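Local atomic coordinates of iron-regulated outer membrane protein (Neisseria meningitidis, PDB entry 4B7O), a protein that probably imports iron across the meningococcal outer membrane as a TonB-dependent transporter, with a plug domain set inside a transmembrane beta-barrel. Residues A[586-592]-A[611-617]. Numbering follows the deposited sequence.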
ATOM      1  N   TYR A 586      12.978   6.579  18.260  1.00 37.38           N
ATOM      2  CA  TYR A 586      12.649   5.161  17.987  1.00 38.53           C
ATOM      3  C   TYR A 586      11.111   4.875  18.005  1.00 36.22           C
ATOM      4  O   TYR A 586      10.335   5.620  18.563  1.00 42.95           O
ATOM      5  CB  TYR A 586      13.448   4.258  18.944  1.00 36.24           C
ATOM      6  CG  TYR A 586      13.151   4.536  20.381  1.00 34.56           C
ATOM      7  CD1 TYR A 586      12.103   3.907  20.999  1.00 38.65           C
ATOM      8  CD2 TYR A 586      13.920   5.427  21.136  1.00 39.45           C
ATOM      9  CE1 TYR A 586      11.772   4.151  22.331  1.00 37.76           C
ATOM     10  CE2 TYR A 586      13.599   5.692  22.465  1.00 36.76           C
ATOM     11  CZ  TYR A 586      12.511   5.032  23.040  1.00 40.27           C
ATOM     12  OH  TYR A 586      12.129   5.227  24.321  1.00 43.20           O
ATOM     13  N   ILE A 587      10.689   3.794  17.403  1.00 38.26           N
ATOM     14  CA  ILE A 587       9.265   3.474  17.344  1.00 39.79           C
ATOM     15  C   ILE A 587       9.018   2.134  18.087  1.00 37.64           C
ATOM     16  O   ILE A 587       9.759   1.182  17.922  1.00 35.92           O
ATOM     17  CB  ILE A 587       8.806   3.385  15.853  1.00 42.45           C
ATOM     18  CG1 ILE A 587       8.897   4.743  15.142  1.00 43.25           C
ATOM     19  CG2 ILE A 587       7.382   2.905  15.707  1.00 45.72           C
ATOM     20  CD1 ILE A 587       9.237   4.626  13.657  1.00 41.04           C
ATOM     21  N   LYS A 588       8.003   2.099  18.938  1.00 39.21           N
ATOM     22  CA  LYS A 588       7.456   0.836  19.468  1.00 41.29           C
ATOM     23  C   LYS A 588       6.027   0.600  19.064  1.00 39.62           C
ATOM     24  O   LYS A 588       5.215   1.526  18.996  1.00 40.15           O
ATOM     25  CB  LYS A 588       7.604   0.764  20.974  1.00 41.07           C
ATOM     26  CG  LYS A 588       9.001   0.255  21.327  1.00 43.13           C
ATOM     27  CD  LYS A 588       9.308   0.397  22.785  1.00 40.89           C
ATOM     28  CE  LYS A 588      10.776   0.107  23.026  1.00 50.98           C
ATOM     29  NZ  LYS A 588      11.029  -1.338  22.774  1.00 55.26           N
ATOM     30  N   ASN A 589       5.726  -0.649  18.757  1.00 40.44           N
ATOM     31  CA  ASN A 589       4.361  -1.034  18.467  1.00 35.32           C
ATOM     32  C   ASN A 589       4.037  -2.437  18.962  1.00 38.17           C
ATOM     33  O   ASN A 589       4.863  -3.334  18.839  1.00 38.71           O
ATOM     34  CB  ASN A 589       4.155  -0.989  16.977  1.00 34.12           C
ATOM     35  CG  ASN A 589       2.683  -0.991  16.589  1.00 34.15           C
ATOM     36  OD1 ASN A 589       1.810  -0.666  17.399  1.00 34.06           O
ATOM     37  ND2 ASN A 589       2.404  -1.363  15.346  1.00 28.59           N
ATOM     38  N   HIS A 590       2.834  -2.657  19.468  1.00 35.41           N
ATOM     39  CA  HIS A 590       2.439  -4.017  19.824  1.00 34.65           C
ATOM     40  C   HIS A 590       0.980  -4.203  19.693  1.00 32.30           C
ATOM     41  O   HIS A 590       0.243  -3.255  19.536  1.00 37.73           O
ATOM     42  CB  HIS A 590       2.882  -4.325  21.228  1.00 33.14           C
ATOM     43  CG  HIS A 590       2.207  -3.496  22.303  1.00 34.57           C
ATOM     44  ND1 HIS A 590       1.037  -3.870  22.882  1.00 37.07           N
ATOM     45  CD2 HIS A 590       2.662  -2.379  23.026  1.00 35.75           C
ATOM     46  CE1 HIS A 590       0.722  -3.003  23.885  1.00 36.58           C
ATOM     47  NE2 HIS A 590       1.713  -2.083  23.959  1.00 39.71           N
ATOM     48  N   GLY A 591       0.508  -5.417  19.751  1.00 30.42           N
ATOM     49  CA  GLY A 591      -0.933  -5.586  19.509  1.00 30.48           C
ATOM     50  C   GLY A 591      -1.291  -6.951  19.054  1.00 28.90           C
ATOM     51  O   GLY A 591      -0.444  -7.871  19.093  1.00 27.99           O
ATOM     52  N   TYR A 592      -2.542  -7.115  18.618  1.00 30.51           N
ATOM     53  CA  TYR A 592      -2.990  -8.446  18.260  1.00 30.07           C
ATOM     54  C   TYR A 592      -4.071  -8.372  17.229  1.00 36.50           C
ATOM     55  O   TYR A 592      -4.657  -7.292  17.006  1.00 33.99           O
ATOM     56  CB  TYR A 592      -3.554  -9.156  19.532  1.00 31.31           C
ATOM     57  CG  TYR A 592      -4.716  -8.415  20.127  1.00 29.22           C
ATOM     58  CD1 TYR A 592      -6.003  -8.561  19.577  1.00 30.02           C
ATOM     59  CD2 TYR A 592      -4.541  -7.523  21.177  1.00 30.24           C
ATOM     60  CE1 TYR A 592      -7.095  -7.878  20.069  1.00 27.16           C
ATOM     61  CE2 TYR A 592      -5.650  -6.845  21.716  1.00 29.81           C
ATOM     62  CZ  TYR A 592      -6.905  -7.027  21.127  1.00 31.56           C
ATOM     63  OH  TYR A 592      -7.975  -6.353  21.607  1.00 35.38           O
ATOM     64  N   HIS A 611      -6.129  -4.515  16.989  1.00 32.11           N
ATOM     65  CA  HIS A 611      -5.882  -3.436  17.912  1.00 34.08           C
ATOM     66  C   HIS A 611      -4.390  -3.377  18.003  1.00 38.51           C
ATOM     67  O   HIS A 611      -3.728  -4.411  18.174  1.00 42.84           O
ATOM     68  CB  HIS A 611      -6.506  -3.731  19.310  1.00 35.04           C
ATOM     69  CG  HIS A 611      -6.732  -2.496  20.167  1.00 39.00           C
ATOM     70  ND1 HIS A 611      -6.570  -1.221  19.692  1.00 36.52           N
ATOM     71  CD2 HIS A 611      -7.170  -2.364  21.489  1.00 40.63           C
ATOM     72  CE1 HIS A 611      -6.848  -0.337  20.662  1.00 35.78           C
ATOM     73  NE2 HIS A 611      -7.222  -1.023  21.766  1.00 37.91           N
ATOM     74  N   SER A 612      -3.853  -2.172  17.877  1.00 34.00           N
ATOM     75  CA  SER A 612      -2.445  -1.955  17.874  1.00 34.48           C
ATOM     76  C   SER A 612      -2.153  -0.645  18.621  1.00 35.47           C
ATOM     77  O   SER A 612      -3.081   0.060  19.005  1.00 33.60           O
ATOM     78  CB  SER A 612      -1.912  -1.984  16.438  1.00 34.52           C
ATOM     79  OG  SER A 612      -2.338  -0.869  15.684  1.00 40.25           O
ATOM     80  N   LYS A 613      -0.882  -0.373  18.925  1.00 36.00           N
ATOM     81  CA  LYS A 613      -0.508   0.775  19.761  1.00 39.53           C
ATOM     82  C   LYS A 613       0.796   1.446  19.311  1.00 40.24           C
ATOM     83  O   LYS A 613       1.759   1.389  20.018  1.00 43.68           O
ATOM     84  CB  LYS A 613      -0.373   0.315  21.193  1.00 39.26           C
ATOM     85  CG  LYS A 613      -0.525   1.387  22.225  1.00 43.47           C
ATOM     86  CD  LYS A 613       0.203   0.926  23.475  1.00 52.10           C
ATOM     87  CE  LYS A 613      -0.549   1.291  24.751  1.00 54.76           C
ATOM     88  NZ  LYS A 613      -0.089   2.634  25.169  1.00 56.02           N
ATOM     89  N   PRO A 614       0.809   2.088  18.122  1.00 37.28           N
ATOM     90  CA  PRO A 614       2.021   2.632  17.548  1.00 41.50           C
ATOM     91  C   PRO A 614       2.428   3.897  18.254  1.00 41.81           C
ATOM     92  O   PRO A 614       1.620   4.780  18.426  1.00 40.30           O
ATOM     93  CB  PRO A 614       1.638   2.923  16.117  1.00 39.35           C
ATOM     94  CG  PRO A 614       0.183   3.187  16.183  1.00 44.93           C
ATOM     95  CD  PRO A 614      -0.349   2.305  17.262  1.00 36.92           C
ATOM     96  N   ARG A 615       3.656   3.917  18.751  1.00 47.58           N
ATOM     97  CA  ARG A 615       4.123   4.982  19.635  1.00 43.57           C
ATOM     98  C   ARG A 615       5.478   5.441  19.155  1.00 44.46           C
ATOM     99  O   ARG A 615       6.356   4.614  18.932  1.00 45.72           O
ATOM    100  CB  ARG A 615       4.182   4.490  21.070  1.00 39.11           C
ATOM    101  CG  ARG A 615       2.823   4.534  21.707  1.00 37.48           C
ATOM    102  CD  ARG A 615       2.044   5.799  21.355  1.00 35.50           C
ATOM    103  NE  ARG A 615       0.780   5.800  22.091  1.00 41.64           N
ATOM    104  CZ  ARG A 615      -0.355   5.213  21.678  1.00 38.60           C
ATOM    105  NH1 ARG A 615      -0.407   4.611  20.511  1.00 35.04           N
ATOM    106  NH2 ARG A 615      -1.444   5.229  22.437  1.00 36.44           N
ATOM    107  N   PHE A 616       5.621   6.747  18.924  1.00 47.90           N
ATOM    108  CA  PHE A 616       6.862   7.323  18.340  1.00 45.52           C
ATOM    109  C   PHE A 616       7.585   8.126  19.419  1.00 43.71           C
ATOM    110  O   PHE A 616       6.989   9.058  19.968  1.00 46.22           O
ATOM    111  CB  PHE A 616       6.496   8.214  17.157  1.00 38.16           C
ATOM    112  CG  PHE A 616       6.146   7.456  15.908  1.00 37.34           C
ATOM    113  CD1 PHE A 616       5.057   6.576  15.875  1.00 34.76           C
ATOM    114  CD2 PHE A 616       6.879   7.659  14.736  1.00 38.42           C
ATOM    115  CE1 PHE A 616       4.738   5.868  14.726  1.00 35.79           C
ATOM    116  CE2 PHE A 616       6.573   6.955  13.563  1.00 38.94           C
ATOM    117  CZ  PHE A 616       5.498   6.058  13.563  1.00 40.26           C
ATOM    118  N   TYR A 617       8.818   7.731  19.759  1.00 41.95           N
ATOM    119  CA  TYR A 617       9.565   8.358  20.890  1.00 45.27           C
ATOM    120  C   TYR A 617      10.679   9.241  20.394  1.00 46.94           C
ATOM    121  O   TYR A 617      11.535   8.781  19.605  1.00 53.57           O
ATOM    122  CB  TYR A 617      10.240   7.307  21.761  1.00 43.34           C
ATOM    123  CG  TYR A 617       9.298   6.439  22.500  1.00 41.21           C
ATOM    124  CD1 TYR A 617       8.676   5.356  21.856  1.00 43.16           C
ATOM    125  CD2 TYR A 617       9.003   6.685  23.826  1.00 40.01           C
ATOM    126  CE1 TYR A 617       7.790   4.549  22.527  1.00 43.45           C
ATOM    127  CE2 TYR A 617       8.111   5.875  24.520  1.00 41.74           C
ATOM    128  CZ  TYR A 617       7.519   4.807  23.861  1.00 43.31           C
ATOM    129  OH  TYR A 617       6.639   3.981  24.480  1.00 46.55           O
TER
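Tyr586 and Tyr617 open one end of an antiparallel beta-hairpin in the wall of the TonB-dependent receptor barrel, paired by Tyr617 N to Tyr586 O (2.9 Å) and the reciprocal bond. Followed outward, Tyr617 meets the Tyr586 ring from its first carbon: CB sits over the face, 3.6 Å from the centroid, and CG and CD1 each lie 3.4 Å from Tyr586 CE1. CD2 and, farther out, CE2 pass the Tyr586 hydroxyl, while CE1 reaches back to Lys588 CB. The two rings lie almost parallel (12°) but offset, with little face-to-face overlap. On the opposite face of the strands, Ile587 lays CG1 over the Phe616 ring, and Ile587 CD1 comes within 3.5 Å of Phe616 CE2; Met112 of the plug touches both residues. Beyond Lys588 and Arg615 the regular pattern lapses at His590 opposite Lys613, where strand 603-618 is interrupted at Lys613 and Pro614. Here Asn589, its CG anti to the backbone N (chi1 -164°), turns OD1 to the other strand while ND2 bonds Arg110 O of the plug. Backbone pairing resumes at Tyr592 and His611. Across the irregularity, Lys613 N donates to Asn589 OD1 over 3.1 Å, bent to 135° at the hydrogen, and only weakly to His590 O.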